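Local coordinates for protein organophosphorus hydrolase (PDB 4LE6) that probably hydrolyses organophosphate triesters, as a phosphotriesterase of the metallo-beta-lactamase superfamily that carries two zinc ions in its active site, at residues 288-293 / 301-306; 296-301 / 313-318. All coordinates share one frame; numbering follows the deposited sequence. Where two conformers were deposited one is given.

Contact 1: 288-293 / 301-306; sequences LWVAGA and GHVRKE
W289 and H302 meet ring against ring across the beta hairpin of strands 289-292 and 300-305, in one of the two mixed sheets of the metallo-beta-lactamase alpha-beta/beta-alpha sandwich. V290 and G301 form its antiparallel hydrogen-bonded pair: V290 N donates to G301 O at 2.9 Å, and G301 N returns a longer bond to V290 O at 3.2 Å. The short strand axes cross at 109°, so the two chains part quickly beyond this pair. The side chain of H302 can be followed atom by atom across the indole of W289. From CB the ring leaves beside the backbone N (chi1 -65°), which swings it back over W289. CG and CD2 face L288 O, CD2 at 3.4 Å and CG farther off. On the other flank ND1 comes 3.8 Å from W289 CZ3, and NE2 sits over the fusion bond, 3.6 Å from both W289 CD2 and CE2. CE1, the deepest atom, rests above the six-membered ring, displaced toward its rim. With the planes at 44° the pair is neither stacked nor edge-to-face; F78 of the second subunit stacks on the imidazole. V290 CG2 and V303 CG2 touch at 4.1 Å, and both side chains also pack on A283 of helix 269-286, which covers the sheet here. Where the chains diverge, a water bridges the backbones, donating to L288 O at 2.7 Å and accepting from V303 N.

Contact 2: 296-301 / 313-318; sequences PFPGLG and VPVEFS
With chi1 at 67°, V315 places CG1 between its own backbone N and carbonyl carbon, and this branch reaches across to L300. There CG1 lies 3.9 Å from L300 CB and closer still, 3.6 Å, to L300 O, while L300 sends its CG back beside its backbone N (chi1 -68°), so that it is CB that V315 meets. The same leucine carbonyl takes the one hydrogen bond across the contact, from V315 N at 2.9 Å. The N-H of V315 points almost straight at the oxygen (169°), although the donor stands tilted from the carbonyl plane. P314 CA adds a CA-H...O contact to L300 O, which thus receives an amide and a carbon donor from successive residues. These groups belong to the beta hairpin of strands 300-305 and 310-314, the latter the last strand of its sheet within the chain. G301 and P314 form an antiparallel non-hydrogen-bonded pair with CA atoms only 4.1 Å apart; the chains come this close because G301 has no side chain, and its CA lies 3.1 Å from V313 O in a CA-H...O contact. Before the hairpin, a cis peptide bond precedes P298, whose CG makes a looser contact with V315 CG1. Y38 of strand 37-42 touches P298, L300 and V315, bringing the other mixed sheet of the sandwich against this end of the hairpin, and P298 O accepts a hydrogen bond from Y92 OH.

How the contacts relate
Contacts 1 and 2 illustrate how one strand can serve two neighbours: strand 300-305 pairs with 289-292 in contact 1 and with 310-314 in contact 2, and G301 belongs to both. Their centres are 9 Å apart. Probable backbone hydrogen bonds tie them together, from V313 N to H302 O at 2.8 Å and from G292 N to G299 O at 3.0 Å. Contact 1 lies nearer the metal centre: the V290 side chain is about 10 Å from that of the zinc ligand H294 and about 14 Å from a bound zinc ion. Contact 2 lies away from the annotated sites, and both contacts touch the second subunit.

Contact 1: 288-293 / 301-306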
loop_
_atom_site.group_PDB
_atom_site.type_symbol
_atom_site.label_atom_id
_atom_site.label_comp_id
_atom_site.label_asym_id
_atom_site.label_seq_id
_atom_site.Cartn_x
_atom_site.Cartn_y
_atom_site.Cartn_z
ATOM N N LEU A 288 -12.077 4.886 13.562
ATOM C CA LEU A 288 -12.173 3.444 13.366
ATOM C C LEU A 288 -11.419 3.065 12.116
ATOM O O LEU A 288 -11.135 3.913 11.269
ATOM C CB LEU A 288 -13.621 2.972 13.311
ATOM C CG LEU A 288 -14.599 3.780 12.467
ATOM C CD1 LEU A 288 -14.367 3.541 10.985
ATOM C CD2 LEU A 288 -16.017 3.427 12.865
ATOM N N TRP A 289 -11.047 1.798 12.020
ATOM C CA TRP A 289 -10.452 1.296 10.797
ATOM C C TRP A 289 -11.575 1.151 9.770
ATOM O O TRP A 289 -12.711 0.816 10.113
ATOM C CB TRP A 289 -9.809 -0.072 11.017
ATOM C CG TRP A 289 -8.549 -0.086 11.813
ATOM C CD1 TRP A 289 -8.422 -0.354 13.143
ATOM C CD2 TRP A 289 -7.219 0.142 11.321
ATOM N NE1 TRP A 289 -7.098 -0.306 13.511
ATOM C CE2 TRP A 289 -6.340 0.004 12.415
ATOM C CE3 TRP A 289 -6.691 0.448 10.065
ATOM C CZ2 TRP A 289 -4.956 0.163 12.290
ATOM C CZ3 TRP A 289 -5.323 0.612 9.941
ATOM C CH2 TRP A 289 -4.470 0.469 11.046
ATOM N N VAL A 290 -11.240 1.357 8.507
ATOM C CA VAL A 290 -12.189 1.214 7.421
ATOM C C VAL A 290 -11.644 0.188 6.428
ATOM O O VAL A 290 -10.436 0.144 6.180
ATOM C CB VAL A 290 -12.415 2.572 6.752
ATOM C CG1 VAL A 290 -13.106 2.420 5.416
ATOM C CG2 VAL A 290 -13.230 3.483 7.687
ATOM N N ALA A 291 -12.537 -0.646 5.902
ATOM C CA ALA A 291 -12.219 -1.580 4.818
ATOM C C ALA A 291 -13.175 -1.288 3.656
ATOM O O ALA A 291 -14.390 -1.521 3.783
ATOM C CB ALA A 291 -12.378 -3.016 5.299
ATOM N N GLY A 292 -12.639 -0.764 2.550
ATOM C CA GLY A 292 -13.461 -0.206 1.487
ATOM C C GLY A 292 -13.323 -0.930 0.168
ATOM O O GLY A 292 -12.236 -1.006 -0.428
ATOM N N ALA A 293 -14.453 -1.401 -0.333
ATOM C CA ALA A 293 -14.487 -2.258 -1.507
ATOM C C ALA A 293 -13.796 -1.657 -2.718
ATOM O O ALA A 293 -13.281 -2.390 -3.576
ATOM C CB ALA A 293 -15.919 -2.597 -1.852
ATOM N N GLY A 301 -7.468 1.370 6.245
ATOM C CA GLY A 301 -6.909 2.620 6.703
ATOM C C GLY A 301 -7.871 3.398 7.565
ATOM O O GLY A 301 -8.844 2.837 8.054
ATOM N N HIS A 302 -7.590 4.688 7.742
ATOM C CA HIS A 302 -8.419 5.552 8.570
ATOM C C HIS A 302 -8.847 6.754 7.771
ATOM O O HIS A 302 -8.237 7.095 6.753
ATOM C CB HIS A 302 -7.661 6.063 9.793
ATOM C CG HIS A 302 -7.267 4.995 10.758
ATOM N ND1 HIS A 302 -6.126 4.239 10.604
ATOM C CD2 HIS A 302 -7.858 4.555 11.893
ATOM C CE1 HIS A 302 -6.028 3.384 11.606
ATOM N NE2 HIS A 302 -7.071 3.552 12.400
ATOM N N VAL A 303 -9.905 7.391 8.255
ATOM C CA VAL A 303 -10.406 8.637 7.694
ATOM C C VAL A 303 -10.038 9.779 8.624
ATOM O O VAL A 303 -10.293 9.706 9.827
ATOM C CB VAL A 303 -11.945 8.615 7.595
ATOM C CG1 VAL A 303 -12.454 9.897 6.937
ATOM C CG2 VAL A 303 -12.399 7.412 6.822
ATOM N N ARG A 304 -9.475 10.840 8.051
ATOM C CA ARG A 304 -9.103 12.029 8.794
ATOM C C ARG A 304 -9.962 13.184 8.313
ATOM O O ARG A 304 -10.206 13.339 7.111
ATOM C CB ARG A 304 -7.628 12.356 8.552
ATOM C CG ARG A 304 -7.133 13.646 9.196
ATOM C CD ARG A 304 -5.624 13.865 8.947
ATOM N NE ARG A 304 -5.354 14.325 7.584
ATOM C CZ ARG A 304 -4.484 13.779 6.733
ATOM N NH1 ARG A 304 -3.739 12.739 7.064
ATOM N NH2 ARG A 304 -4.359 14.303 5.527
ATOM N N LYS A 305 -10.418 14.001 9.252
ATOM C CA LYS A 305 -11.171 15.180 8.892
ATOM C C LYS A 305 -10.204 16.298 8.507
ATOM O O LYS A 305 -9.220 16.540 9.195
ATOM C CB LYS A 305 -12.059 15.632 10.049
ATOM C CG LYS A 305 -13.028 16.726 9.640
ATOM C CD LYS A 305 -13.831 17.263 10.810
ATOM C CE LYS A 305 -14.792 18.338 10.349
ATOM N NZ LYS A 305 -14.059 19.496 9.757
ATOM N N GLU A 306 -10.479 16.956 7.382
ATOM C CA GLU A 306 -9.712 18.112 6.935
ATOM C C GLU A 306 -10.551 19.365 7.178
ATOM O O GLU A 306 -11.702 19.255 7.578
ATOM C CB GLU A 306 -9.391 17.979 5.453
ATOM C CG GLU A 306 -8.410 16.858 5.131
ATOM C CD GLU A 306 -6.984 17.193 5.533
ATOM O OE1 GLU A 306 -6.548 18.353 5.343
ATOM O OE2 GLU A 306 -6.286 16.296 6.051
HETATM O O HOH W 1 -10.934 6.581 10.728
#

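Contact 2: 296-301 / 313-318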
loop_
_atom_site.group_PDB
_atom_site.type_symbol
_atom_site.label_atom_id
_atom_site.label_comp_id
_atom_site.label_asym_id
_atom_site.label_seq_id
_atom_site.Cartn_x
_atom_site.Cartn_y
_atom_site.Cartn_z
ATOM N N PRO A 296 -7.993 1.814 -2.839
ATOM C CA PRO A 296 -6.790 1.129 -3.330
ATOM C C PRO A 296 -6.414 -0.016 -2.405
ATOM O O PRO A 296 -6.382 0.156 -1.187
ATOM C CB PRO A 296 -5.741 2.232 -3.336
ATOM C CG PRO A 296 -6.528 3.503 -3.461
ATOM C CD PRO A 296 -7.744 3.249 -2.633
ATOM N N PHE A 297 -6.224 -1.194 -2.982
ATOM C CA PHE A 297 -6.029 -2.412 -2.206
ATOM C C PHE A 297 -4.800 -2.229 -1.326
ATOM O O PHE A 297 -3.810 -1.648 -1.788
ATOM C CB PHE A 297 -5.812 -3.594 -3.163
ATOM C CG PHE A 297 -5.523 -4.859 -2.464
ATOM C CD1 PHE A 297 -6.558 -5.638 -1.982
ATOM C CD2 PHE A 297 -4.214 -5.259 -2.237
ATOM C CE1 PHE A 297 -6.300 -6.802 -1.286
ATOM C CE2 PHE A 297 -3.953 -6.422 -1.545
ATOM C CZ PHE A 297 -5.004 -7.194 -1.067
ATOM N N PRO A 298 -4.818 -2.760 -0.090
ATOM C CA PRO A 298 -5.794 -3.606 0.609
ATOM C C PRO A 298 -7.078 -2.895 1.067
ATOM O O PRO A 298 -7.963 -3.531 1.628
ATOM C CB PRO A 298 -5.006 -4.112 1.823
ATOM C CG PRO A 298 -4.018 -3.070 2.086
ATOM C CD PRO A 298 -3.619 -2.529 0.738
ATOM N N GLY A 299 -7.179 -1.598 0.838
ATOM C CA GLY A 299 -8.398 -0.877 1.161
ATOM C C GLY A 299 -8.578 -0.630 2.646
ATOM O O GLY A 299 -9.678 -0.308 3.102
ATOM N N LEU A 300 -7.494 -0.775 3.399
ATOM C CA LEU A 300 -7.518 -0.631 4.853
ATOM C C LEU A 300 -6.870 0.681 5.280
ATOM O O LEU A 300 -5.831 1.062 4.752
ATOM C CB LEU A 300 -6.773 -1.782 5.504
ATOM C CG LEU A 300 -7.444 -3.140 5.354
ATOM C CD1 LEU A 300 -6.462 -4.245 5.722
ATOM C CD2 LEU A 300 -8.688 -3.192 6.232
ATOM N N GLY A 301 -7.468 1.370 6.245
ATOM C CA GLY A 301 -6.909 2.620 6.703
ATOM C C GLY A 301 -7.871 3.398 7.565
ATOM O O GLY A 301 -8.844 2.837 8.054
ATOM N N VAL A 313 -6.195 7.679 4.897
ATOM C CA VAL A 313 -4.850 7.349 5.334
ATOM C C VAL A 313 -4.708 5.837 5.309
ATOM O O VAL A 313 -5.246 5.142 6.178
ATOM C CB VAL A 313 -4.541 7.893 6.738
ATOM C CG1 VAL A 313 -3.100 7.542 7.139
ATOM C CG2 VAL A 313 -4.725 9.402 6.762
ATOM N N PRO A 314 -4.016 5.311 4.283
ATOM C CA PRO A 314 -3.909 3.853 4.177
ATOM C C PRO A 314 -2.970 3.286 5.225
ATOM O O PRO A 314 -2.015 3.947 5.632
ATOM C CB PRO A 314 -3.328 3.641 2.780
ATOM C CG PRO A 314 -2.578 4.932 2.472
ATOM C CD PRO A 314 -3.290 6.017 3.211
ATOM N N VAL A 315 -3.249 2.068 5.664
ATOM C CA VAL A 315 -2.380 1.391 6.601
ATOM C C VAL A 315 -0.995 1.229 5.986
ATOM O O VAL A 315 -0.838 1.102 4.759
ATOM C CB VAL A 315 -2.954 0.011 6.975
ATOM C CG1 VAL A 315 -2.936 -0.899 5.781
ATOM C CG2 VAL A 315 -2.202 -0.593 8.142
ATOM N N GLU A 316 0.013 1.239 6.843
ATOM C CA GLU A 316 1.376 1.004 6.403
ATOM C C GLU A 316 1.682 -0.485 6.483
ATOM O O GLU A 316 1.419 -1.119 7.498
ATOM C CB GLU A 316 2.347 1.816 7.260
ATOM C CG GLU A 316 2.126 3.324 7.111
ATOM C CD GLU A 316 3.061 4.165 7.956
ATOM O OE1 GLU A 316 4.254 3.812 8.071
ATOM O OE2 GLU A 316 2.600 5.190 8.516
ATOM N N PHE A 317 2.244 -1.033 5.406
ATOM C CA PHE A 317 2.574 -2.445 5.345
ATOM C C PHE A 317 3.352 -2.896 6.590
ATOM O O PHE A 317 4.347 -2.265 6.980
ATOM C CB PHE A 317 3.400 -2.698 4.094
ATOM C CG PHE A 317 3.661 -4.151 3.828
ATOM C CD1 PHE A 317 4.715 -4.803 4.437
ATOM C CD2 PHE A 317 2.861 -4.856 2.949
ATOM C CE1 PHE A 317 4.957 -6.137 4.186
ATOM C CE2 PHE A 317 3.099 -6.198 2.703
ATOM C CZ PHE A 317 4.145 -6.835 3.323
ATOM N N SER A 318 2.896 -3.980 7.214
ATOM C CA SER A 318 3.513 -4.484 8.434
ATOM C C SER A 318 3.194 -5.950 8.625
ATOM O O SER A 318 2.085 -6.390 8.342
ATOM C CB SER A 318 2.975 -3.733 9.655
ATOM O OG SER A 318 3.502 -4.272 10.859
#